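Local coordinates for ORC1-type DNA replication protein 2 (Aeropyrum pernix, PDB 1W5T) that takes part in regulating DNA replication and binds DNA, joining an ATP-binding AAA+ ATPase domain to a C-terminal winged-helix domain, at residues A35-L43 with V76-V87; I107-I115 with L129-L140. All coordinates share one frame; numbering follows the deposited sequence.

Interaction 1 of 2, residues A35-L43 with V76-V87; sequences ARIYLNRLL and VSEAAAKEGLTV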
loop_
_atom_site.group_PDB
_atom_site.type_symbol
_atom_site.label_atom_id
_atom_site.label_comp_id
_atom_site.label_asym_id
_atom_site.label_seq_id
_atom_site.Cartn_x
_atom_site.Cartn_y
_atom_site.Cartn_z
ATOM N N ALA A 35 8.910 15.507 2.417
ATOM C CA ALA A 35 9.704 16.346 1.523
ATOM C C ALA A 35 10.766 17.096 2.313
ATOM O O ALA A 35 11.936 17.038 1.983
ATOM C CB ALA A 35 8.809 17.297 0.771
ATOM N N ARG A 36 10.356 17.732 3.402
ATOM C CA ARG A 36 11.265 18.451 4.308
ATOM C C ARG A 36 12.433 17.648 4.876
ATOM O O ARG A 36 13.518 18.191 5.022
ATOM C CB ARG A 36 10.491 19.114 5.444
ATOM C CG ARG A 36 10.226 20.600 5.264
ATOM C CD ARG A 36 11.263 21.398 4.408
ATOM N NE ARG A 36 10.594 22.147 3.318
ATOM C CZ ARG A 36 11.135 23.133 2.590
ATOM N NH1 ARG A 36 12.396 23.530 2.799
ATOM N NH2 ARG A 36 10.407 23.730 1.636
ATOM N N ILE A 37 12.244 16.368 5.185
ATOM C CA ILE A 37 13.376 15.600 5.700
ATOM C C ILE A 37 14.445 15.498 4.662
ATOM O O ILE A 37 15.625 15.716 4.969
ATOM C CB ILE A 37 12.942 14.231 6.158
ATOM C CG1 ILE A 37 12.204 14.388 7.474
ATOM C CG2 ILE A 37 14.146 13.253 6.296
ATOM C CD1 ILE A 37 11.068 13.460 7.562
ATOM N N TYR A 38 14.032 15.226 3.419
ATOM C CA TYR A 38 14.994 15.205 2.325
ATOM C C TYR A 38 15.618 16.572 2.116
ATOM O O TYR A 38 16.841 16.675 2.179
ATOM C CB TYR A 38 14.366 14.676 1.047
ATOM C CG TYR A 38 13.910 13.244 1.171
ATOM C CD1 TYR A 38 12.549 12.942 1.180
ATOM C CD2 TYR A 38 14.834 12.191 1.284
ATOM C CE1 TYR A 38 12.096 11.612 1.308
ATOM C CE2 TYR A 38 14.399 10.849 1.402
ATOM C CZ TYR A 38 13.033 10.580 1.403
ATOM O OH TYR A 38 12.603 9.312 1.492
ATOM N N LEU A 39 14.785 17.597 1.872
ATOM C CA LEU A 39 15.238 18.971 1.628
ATOM C C LEU A 39 16.150 19.566 2.712
ATOM O O LEU A 39 17.149 20.202 2.382
ATOM C CB LEU A 39 14.036 19.894 1.466
ATOM C CG LEU A 39 13.418 20.276 0.104
ATOM C CD1 LEU A 39 14.116 19.686 -1.112
ATOM C CD2 LEU A 39 11.944 20.001 0.098
ATOM N N ASN A 40 15.819 19.368 3.985
ATOM C CA ASN A 40 16.671 19.798 5.098
ATOM C C ASN A 40 18.142 19.392 4.946
ATOM O O ASN A 40 19.033 20.200 5.185
ATOM C CB ASN A 40 16.175 19.201 6.441
ATOM C CG ASN A 40 14.941 19.866 6.961
ATOM O OD1 ASN A 40 14.324 19.359 7.896
ATOM N ND2 ASN A 40 14.569 21.010 6.385
ATOM N N ARG A 41 18.370 18.110 4.639
ATOM C CA ARG A 41 19.710 17.583 4.357
ATOM C C ARG A 41 20.268 18.251 3.086
ATOM O O ARG A 41 21.407 18.670 3.050
ATOM C CB ARG A 41 19.640 16.063 4.216
ATOM C CG ARG A 41 20.953 15.364 3.950
ATOM C CD ARG A 41 21.583 14.590 5.131
ATOM N NE ARG A 41 20.665 14.077 6.120
ATOM C CZ ARG A 41 20.945 13.670 7.346
ATOM N NH1 ARG A 41 19.937 13.197 8.061
ATOM N NH2 ARG A 41 22.173 13.738 7.880
ATOM N N LEU A 42 19.436 18.396 2.058
ATOM C CA LEU A 42 19.924 18.837 0.766
ATOM C C LEU A 42 20.180 20.338 0.704
ATOM O O LEU A 42 21.153 20.762 0.135
ATOM C CB LEU A 42 18.933 18.403 -0.303
ATOM C CG LEU A 42 19.248 18.148 -1.769
ATOM C CD1 LEU A 42 18.328 19.052 -2.579
ATOM C CD2 LEU A 42 20.719 18.278 -2.143
ATOM N N LEU A 43 19.271 21.126 1.253
ATOM C CA LEU A 43 19.369 22.579 1.197
ATOM C C LEU A 43 20.398 23.135 2.211
ATOM O O LEU A 43 20.735 24.305 2.164
ATOM C CB LEU A 43 18.008 23.202 1.437
ATOM C CG LEU A 43 17.199 23.644 0.230
ATOM C CD1 LEU A 43 17.511 22.880 -1.082
ATOM C CD2 LEU A 43 15.741 23.545 0.570
ATOM N N VAL A 76 10.093 17.344 -3.728
ATOM C CA VAL A 76 11.516 17.511 -3.443
ATOM C C VAL A 76 12.217 18.124 -4.696
ATOM O O VAL A 76 12.918 19.146 -4.629
ATOM C CB VAL A 76 12.142 16.183 -3.010
ATOM C CG1 VAL A 76 13.651 16.296 -2.892
ATOM C CG2 VAL A 76 11.545 15.748 -1.672
ATOM N N SER A 77 11.963 17.525 -5.843
ATOM C CA SER A 77 12.486 18.007 -7.114
ATOM C C SER A 77 12.109 19.468 -7.446
ATOM O O SER A 77 13.007 20.254 -7.810
ATOM C CB SER A 77 12.019 17.084 -8.245
ATOM O OG SER A 77 12.939 17.091 -9.319
ATOM N N GLU A 78 10.821 19.846 -7.346
ATOM C CA GLU A 78 10.481 21.256 -7.588
ATOM C C GLU A 78 11.214 22.210 -6.628
ATOM O O GLU A 78 11.812 23.205 -7.079
ATOM C CB GLU A 78 8.981 21.600 -7.599
ATOM C CG GLU A 78 7.977 20.465 -7.553
ATOM C CD GLU A 78 6.497 20.942 -7.585
ATOM O OE1 GLU A 78 6.255 22.175 -7.489
ATOM O OE2 GLU A 78 5.581 20.058 -7.696
ATOM N N ALA A 79 11.179 21.897 -5.327
ATOM C CA ALA A 79 11.789 22.779 -4.321
ATOM C C ALA A 79 13.321 22.881 -4.495
ATOM O O ALA A 79 13.915 23.957 -4.282
ATOM C CB ALA A 79 11.432 22.351 -2.920
ATOM N N ALA A 80 13.948 21.789 -4.910
ATOM C CA ALA A 80 15.391 21.805 -5.040
ATOM C C ALA A 80 15.808 22.609 -6.277
ATOM O O ALA A 80 16.861 23.249 -6.281
ATOM C CB ALA A 80 15.978 20.386 -5.067
ATOM N N ALA A 81 14.961 22.591 -7.306
ATOM C CA ALA A 81 15.216 23.381 -8.490
ATOM C C ALA A 81 15.133 24.886 -8.243
ATOM O O ALA A 81 15.882 25.630 -8.858
ATOM C CB ALA A 81 14.303 22.958 -9.655
ATOM N N LYS A 82 14.238 25.347 -7.367
ATOM C CA LYS A 82 14.219 26.777 -7.007
ATOM C C LYS A 82 15.593 27.255 -6.514
ATOM O O LYS A 82 15.960 28.394 -6.712
ATOM C CB LYS A 82 13.148 27.077 -5.953
ATOM C CG LYS A 82 11.740 27.276 -6.532
ATOM C CD LYS A 82 10.673 26.727 -5.571
ATOM C CE LYS A 82 9.798 27.839 -5.001
ATOM N NZ LYS A 82 8.366 27.722 -5.455
ATOM N N GLU A 83 16.331 26.365 -5.859
ATOM C CA GLU A 83 17.701 26.628 -5.423
ATOM C C GLU A 83 18.758 26.151 -6.459
ATOM O O GLU A 83 19.965 26.141 -6.196
ATOM C CB GLU A 83 17.932 25.953 -4.077
ATOM C CG GLU A 83 16.849 26.241 -3.034
ATOM C CD GLU A 83 16.875 27.681 -2.517
ATOM O OE1 GLU A 83 15.822 28.164 -2.016
ATOM O OE2 GLU A 83 17.951 28.330 -2.614
ATOM N N GLY A 84 18.271 25.743 -7.629
ATOM C CA GLY A 84 19.116 25.360 -8.736
ATOM C C GLY A 84 19.853 24.024 -8.664
ATOM O O GLY A 84 20.811 23.845 -9.412
ATOM N N LEU A 85 19.404 23.090 -7.818
ATOM C CA LEU A 85 20.170 21.875 -7.500
ATOM C C LEU A 85 20.228 20.650 -8.490
ATOM O O LEU A 85 21.373 20.119 -8.773
ATOM C CB LEU A 85 19.852 21.429 -6.080
ATOM C CG LEU A 85 20.636 22.305 -5.090
ATOM C CD1 LEU A 85 20.240 22.064 -3.666
ATOM C CD2 LEU A 85 22.129 22.094 -5.235
ATOM N N THR A 86 19.042 20.234 -8.983
ATOM C CA THR A 86 18.782 19.023 -9.825
ATOM C C THR A 86 18.612 17.657 -9.116
ATOM O O THR A 86 19.584 16.935 -8.871
ATOM C CB THR A 86 19.669 18.857 -11.119
ATOM O OG1 THR A 86 19.812 20.092 -11.819
ATOM C CG2 THR A 86 18.923 17.978 -12.180
ATOM N N VAL A 87 17.375 17.286 -8.801
ATOM C CA VAL A 87 17.156 15.949 -8.304
ATOM C C VAL A 87 16.304 15.149 -9.275
ATOM O O VAL A 87 15.223 15.580 -9.690
ATOM C CB VAL A 87 16.724 15.851 -6.769
ATOM C CG1 VAL A 87 16.809 17.185 -6.029
ATOM C CG2 VAL A 87 15.390 15.160 -6.563
#
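Val76 meets Ala35, Tyr38 and Leu39 where two helices of the AAA+ domain run side by side, the axes of their short segments approaching to 10.1 Å and inclined at 28°. Helix 65-82, which follows the ATP-binding P-loop, leads into strand 87-93, and helix 28-43 packs against helix 65-82 and the turn after it, mainly through aliphatic groups. The two methyls of Val76 divide the work. CG2 lies against the backbone of Ala35, 3.7 Å from Ala35 CA, and beside the base of Tyr38, whose ring carries its hydroxyl on to the carbonyl of Phe182; CG1 slides past Leu39 CD1. One turn on, Ala79 CB takes the other branch of that leucine, 3.9 Å from Leu39 CD2. Leu39 CD2 in turn lies over the centre of one face of the Arg36 guanidinium.

Ala80 gives a small surface to Leu42, its CB 3.7 Å from Leu42 CD1. Glu83, past the helix, touches with its CG methylene, which crosses Leu43 at about a right angle. Gly84, with positive phi, is the C-prime residue of a Schellman motif, in which Leu85 N bonds back to Ala80 O. This reversal returns Leu85 to the interface, where its CD1 meets Leu42 CD1 tip to tip at 3.7 Å and also touches Leu43 CD1. Leu42 is poised for this because its CG stands anti to the backbone N (chi1 -154°). Strand 87-93 then begins with Val87, whose CG1 nears Leu42 CD1 and whose O accepts a hydrogen bond from Ser77 OG at 2.8 Å, in the carbonyl plane.

Interaction 2 of 2, residues I107-I115 with L129-L140; sequences IVRQTGYPI and LVDNLYVENHYL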
loop_
_atom_site.group_PDB
_atom_site.type_symbol
_atom_site.label_atom_id
_atom_site.label_comp_id
_atom_site.label_asym_id
_atom_site.label_seq_id
_atom_site.Cartn_x
_atom_site.Cartn_y
_atom_site.Cartn_z
ATOM N N ILE A 107 16.673 1.310 -12.318
ATOM C CA ILE A 107 17.022 2.655 -11.857
ATOM C C ILE A 107 17.883 3.445 -12.895
ATOM O O ILE A 107 17.593 4.621 -13.136
ATOM C CB ILE A 107 17.654 2.644 -10.417
ATOM C CG1 ILE A 107 16.635 2.189 -9.363
ATOM C CG2 ILE A 107 18.230 4.001 -10.065
ATOM C CD1 ILE A 107 17.273 1.716 -8.064
ATOM N N VAL A 108 18.910 2.813 -13.508
ATOM C CA VAL A 108 19.683 3.493 -14.574
ATOM C C VAL A 108 18.874 3.876 -15.831
ATOM O O VAL A 108 19.048 4.988 -16.333
ATOM C CB VAL A 108 21.079 2.815 -14.991
ATOM C CG1 VAL A 108 21.537 1.727 -14.068
ATOM C CG2 VAL A 108 21.096 2.357 -16.462
ATOM N N ARG A 109 18.027 2.960 -16.341
ATOM C CA ARG A 109 17.093 3.220 -17.448
ATOM C C ARG A 109 16.418 4.580 -17.180
ATOM O O ARG A 109 16.461 5.479 -18.010
ATOM C CB ARG A 109 16.006 2.103 -17.531
ATOM C CG ARG A 109 16.238 0.906 -18.528
ATOM C CD ARG A 109 14.918 0.038 -18.934
ATOM N NE ARG A 109 13.777 0.134 -17.989
ATOM C CZ ARG A 109 12.490 0.480 -18.204
ATOM N NH1 ARG A 109 11.682 0.489 -17.162
ATOM N NH2 ARG A 109 11.993 0.809 -19.390
ATOM N N GLN A 110 15.843 4.736 -15.996
ATOM C CA GLN A 110 15.175 5.972 -15.595
ATOM C C GLN A 110 16.014 7.262 -15.493
ATOM O O GLN A 110 15.490 8.332 -15.733
ATOM C CB GLN A 110 14.399 5.758 -14.305
ATOM C CG GLN A 110 13.078 5.054 -14.591
ATOM C CD GLN A 110 12.339 4.718 -13.356
ATOM O OE1 GLN A 110 12.377 3.584 -12.896
ATOM N NE2 GLN A 110 11.653 5.683 -12.813
ATOM N N THR A 111 17.304 7.170 -15.146
ATOM C CA THR A 111 18.134 8.364 -15.064
ATOM C C THR A 111 18.413 8.819 -16.483
ATOM O O THR A 111 18.721 9.981 -16.718
ATOM C CB THR A 111 19.501 8.072 -14.386
ATOM O OG1 THR A 111 20.241 7.100 -15.164
ATOM C CG2 THR A 111 19.328 7.440 -12.996
ATOM N N GLY A 112 18.376 7.871 -17.415
ATOM C CA GLY A 112 18.813 8.108 -18.786
ATOM C C GLY A 112 20.310 8.112 -19.006
ATOM O O GLY A 112 20.754 8.306 -20.139
ATOM N N TYR A 113 21.093 7.928 -17.946
ATOM C CA TYR A 113 22.562 7.935 -18.052
ATOM C C TYR A 113 23.080 6.755 -18.875
ATOM O O TYR A 113 22.540 5.631 -18.807
ATOM C CB TYR A 113 23.218 7.888 -16.662
ATOM C CG TYR A 113 23.021 9.097 -15.761
ATOM C CD1 TYR A 113 22.916 8.909 -14.382
ATOM C CD2 TYR A 113 22.947 10.403 -16.267
ATOM C CE1 TYR A 113 22.742 9.958 -13.511
ATOM C CE2 TYR A 113 22.776 11.517 -15.396
ATOM C CZ TYR A 113 22.686 11.279 -13.992
ATOM O OH TYR A 113 22.522 12.276 -13.014
ATOM N N PRO A 114 24.115 6.965 -19.672
ATOM C CA PRO A 114 24.586 5.864 -20.520
ATOM C C PRO A 114 25.559 5.041 -19.707
ATOM O O PRO A 114 26.743 5.300 -19.606
ATOM C CB PRO A 114 25.221 6.588 -21.702
ATOM C CG PRO A 114 25.666 7.927 -21.150
ATOM C CD PRO A 114 24.935 8.182 -19.853
ATOM N N ILE A 115 25.001 4.069 -19.022
ATOM C CA ILE A 115 25.768 3.224 -18.143
ATOM C C ILE A 115 25.489 1.837 -18.660
ATOM O O ILE A 115 24.350 1.483 -18.809
ATOM C CB ILE A 115 25.294 3.377 -16.704
ATOM C CG1 ILE A 115 25.912 4.621 -16.078
ATOM C CG2 ILE A 115 25.637 2.109 -15.871
ATOM C CD1 ILE A 115 25.139 5.130 -14.879
ATOM N N LEU A 129 26.673 4.648 -11.154
ATOM C CA LEU A 129 25.596 5.553 -10.747
ATOM C C LEU A 129 26.159 6.669 -9.893
ATOM O O LEU A 129 25.960 7.841 -10.210
ATOM C CB LEU A 129 24.523 4.769 -9.991
ATOM C CG LEU A 129 23.033 5.082 -10.078
ATOM C CD1 LEU A 129 22.607 5.909 -11.297
ATOM C CD2 LEU A 129 22.241 3.711 -9.984
ATOM N N VAL A 130 26.892 6.307 -8.843
ATOM C CA VAL A 130 27.550 7.289 -7.990
ATOM C C VAL A 130 28.480 8.204 -8.783
ATOM O O VAL A 130 28.428 9.404 -8.623
ATOM C CB VAL A 130 28.272 6.629 -6.838
ATOM C CG1 VAL A 130 29.297 7.589 -6.192
ATOM C CG2 VAL A 130 27.246 6.193 -5.783
ATOM N N ASP A 131 29.303 7.635 -9.655
ATOM C CA ASP A 131 30.146 8.418 -10.545
ATOM C C ASP A 131 29.401 9.364 -11.489
ATOM O O ASP A 131 29.755 10.548 -11.545
ATOM C CB ASP A 131 31.060 7.521 -11.351
ATOM C CG ASP A 131 32.489 7.885 -11.163
ATOM O OD1 ASP A 131 32.849 8.148 -9.993
ATOM O OD2 ASP A 131 33.314 7.953 -12.122
ATOM N N ASN A 132 28.381 8.871 -12.209
ATOM C CA ASN A 132 27.576 9.737 -13.130
ATOM C C ASN A 132 26.849 10.869 -12.393
ATOM O O ASN A 132 26.735 11.963 -12.902
ATOM C CB ASN A 132 26.532 8.927 -13.926
ATOM C CG ASN A 132 27.140 8.135 -15.079
ATOM O OD1 ASN A 132 27.090 8.553 -16.240
ATOM N ND2 ASN A 132 27.707 6.965 -14.760
ATOM N N LEU A 133 26.354 10.598 -11.191
ATOM C CA LEU A 133 25.688 11.635 -10.395
ATOM C C LEU A 133 26.705 12.706 -9.982
ATOM O O LEU A 133 26.395 13.912 -9.951
ATOM C CB LEU A 133 24.954 11.040 -9.186
ATOM C CG LEU A 133 23.670 10.223 -9.498
ATOM C CD1 LEU A 133 23.309 9.331 -8.295
ATOM C CD2 LEU A 133 22.391 11.097 -9.935
ATOM N N TYR A 134 27.928 12.276 -9.712
ATOM C CA TYR A 134 28.999 13.213 -9.431
ATOM C C TYR A 134 29.419 14.001 -10.711
ATOM O O TYR A 134 29.553 15.236 -10.675
ATOM C CB TYR A 134 30.187 12.470 -8.761
ATOM C CG TYR A 134 31.483 13.217 -8.891
ATOM C CD1 TYR A 134 31.757 14.299 -8.089
ATOM C CD2 TYR A 134 32.394 12.886 -9.879
ATOM C CE1 TYR A 134 32.951 15.025 -8.247
ATOM C CE2 TYR A 134 33.584 13.597 -10.033
ATOM C CZ TYR A 134 33.845 14.644 -9.220
ATOM O OH TYR A 134 34.994 15.359 -9.402
ATOM N N VAL A 135 29.624 13.298 -11.834
ATOM C CA VAL A 135 29.992 13.994 -13.073
ATOM C C VAL A 135 28.989 15.108 -13.383
ATOM O O VAL A 135 29.360 16.264 -13.604
ATOM C CB VAL A 135 30.232 13.033 -14.247
ATOM C CG1 VAL A 135 30.334 13.783 -15.576
ATOM C CG2 VAL A 135 31.499 12.212 -13.957
ATOM N N GLU A 136 27.725 14.761 -13.251
ATOM C CA GLU A 136 26.625 15.589 -13.691
ATOM C C GLU A 136 26.232 16.666 -12.720
ATOM O O GLU A 136 25.613 17.663 -13.111
ATOM C CB GLU A 136 25.405 14.688 -13.908
ATOM C CG GLU A 136 25.586 13.727 -15.051
ATOM C CD GLU A 136 25.156 14.347 -16.350
ATOM O OE1 GLU A 136 25.225 13.641 -17.377
ATOM O OE2 GLU A 136 24.733 15.543 -16.316
ATOM N N ASN A 137 26.601 16.466 -11.466
ATOM C CA ASN A 137 26.169 17.317 -10.374
ATOM C C ASN A 137 24.669 17.178 -10.161
ATOM O O ASN A 137 23.964 18.164 -10.038
ATOM C CB ASN A 137 26.588 18.783 -10.582
ATOM C CG ASN A 137 26.453 19.614 -9.320
ATOM O OD1 ASN A 137 26.116 19.094 -8.231
ATOM N ND2 ASN A 137 26.688 20.913 -9.456
ATOM N N HIS A 138 24.203 15.931 -10.145
ATOM C CA HIS A 138 22.820 15.618 -9.934
ATOM C C HIS A 138 22.622 14.853 -8.592
ATOM O O HIS A 138 23.533 14.189 -8.058
ATOM C CB HIS A 138 22.332 14.728 -11.088
ATOM C CG HIS A 138 22.161 15.416 -12.395
ATOM N ND1 HIS A 138 21.863 14.727 -13.557
ATOM C CD2 HIS A 138 22.255 16.721 -12.749
ATOM C CE1 HIS A 138 21.753 15.580 -14.563
ATOM N NE2 HIS A 138 21.978 16.804 -14.099
ATOM N N TYR A 139 21.409 14.897 -8.070
ATOM C CA TYR A 139 21.014 14.044 -6.947
ATOM C C TYR A 139 19.907 13.056 -7.412
ATOM O O TYR A 139 19.197 13.321 -8.385
ATOM C CB TYR A 139 20.516 14.935 -5.838
ATOM C CG TYR A 139 21.558 15.945 -5.431
ATOM C CD1 TYR A 139 21.716 17.182 -6.122
ATOM C CD2 TYR A 139 22.408 15.666 -4.383
ATOM C CE1 TYR A 139 22.718 18.096 -5.733
ATOM C CE2 TYR A 139 23.386 16.560 -3.985
ATOM C CZ TYR A 139 23.538 17.758 -4.636
ATOM O OH TYR A 139 24.531 18.600 -4.159
ATOM N N LEU A 140 19.788 11.912 -6.752
ATOM C CA LEU A 140 18.835 10.892 -7.178
ATOM C C LEU A 140 18.027 10.440 -5.981
ATOM O O LEU A 140 18.562 9.954 -5.003
ATOM C CB LEU A 140 19.565 9.707 -7.819
ATOM C CG LEU A 140 18.808 8.441 -8.271
ATOM C CD1 LEU A 140 17.968 8.648 -9.566
ATOM C CD2 LEU A 140 19.753 7.264 -8.415
#
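Tyr113 CA lies 7.3 Å from Asn132 CA, and Thr111 CA lies 8.3 Å from Leu140 CA, so the end of one helix and the loop after it are laid along a helix and the strand it feeds. Thr111 and Ile107 send their CG2 methyls between Leu129 and Leu140. Thr111 OG1, placed between its backbone N and carbonyl carbon (chi1 62°), donates to Val108 O and accepts from Tyr113 N, the second bond forming an ST turn. That turn leads into the ring at the centre of the contact.

Asn132 CB sits over one face of the Tyr113 ring in a CH-pi contact, 4.0 Å from its centroid, while Leu133 CD2 and His138 ND1 come in at the edge. A Schellman motif with Asn137 as C-prime residue ends helix 122-136 and turns the chain into strand 139-145 of the parallel AAA+ sheet, bringing His138 to the phenol. Tyr113 OH and His138 ND1 share a hydrogen bond of 2.6 Å, and Glu136 CB lies over the centre of the imidazole. With an alanine here in place of Tyr113, His138 ND1 would probably lose this partner and a gap would be likely to open beside Asn132 and Leu133. Beyond the ring, Asn132 bonds through ND2 to Ala128 O, and Ile115 CD1 packs 3.2 Å from Asn132 ND2.

Overall arrangement
From the N terminus, helix 28-43 comes first, then strand 51-56 and the P-loop, and interaction 1 closes this loop when helix 65-82 returns beside it. Strand 87-93 and helix 100-111 follow, and interaction 2 closes a shorter loop as the chain passes through helix 122-136 into strand 139-145. The two closures are in series, neither enclosing nor crossing the other, with centres about 17 Å apart. They meet where neighbouring strands begin: Thr86 O lies 2.9 Å from Tyr139 N, probably hydrogen-bonded. Tyr139 packs on Leu42 while Leu140 points to interaction 2, so the contacts tie helices to the sheet from its two faces.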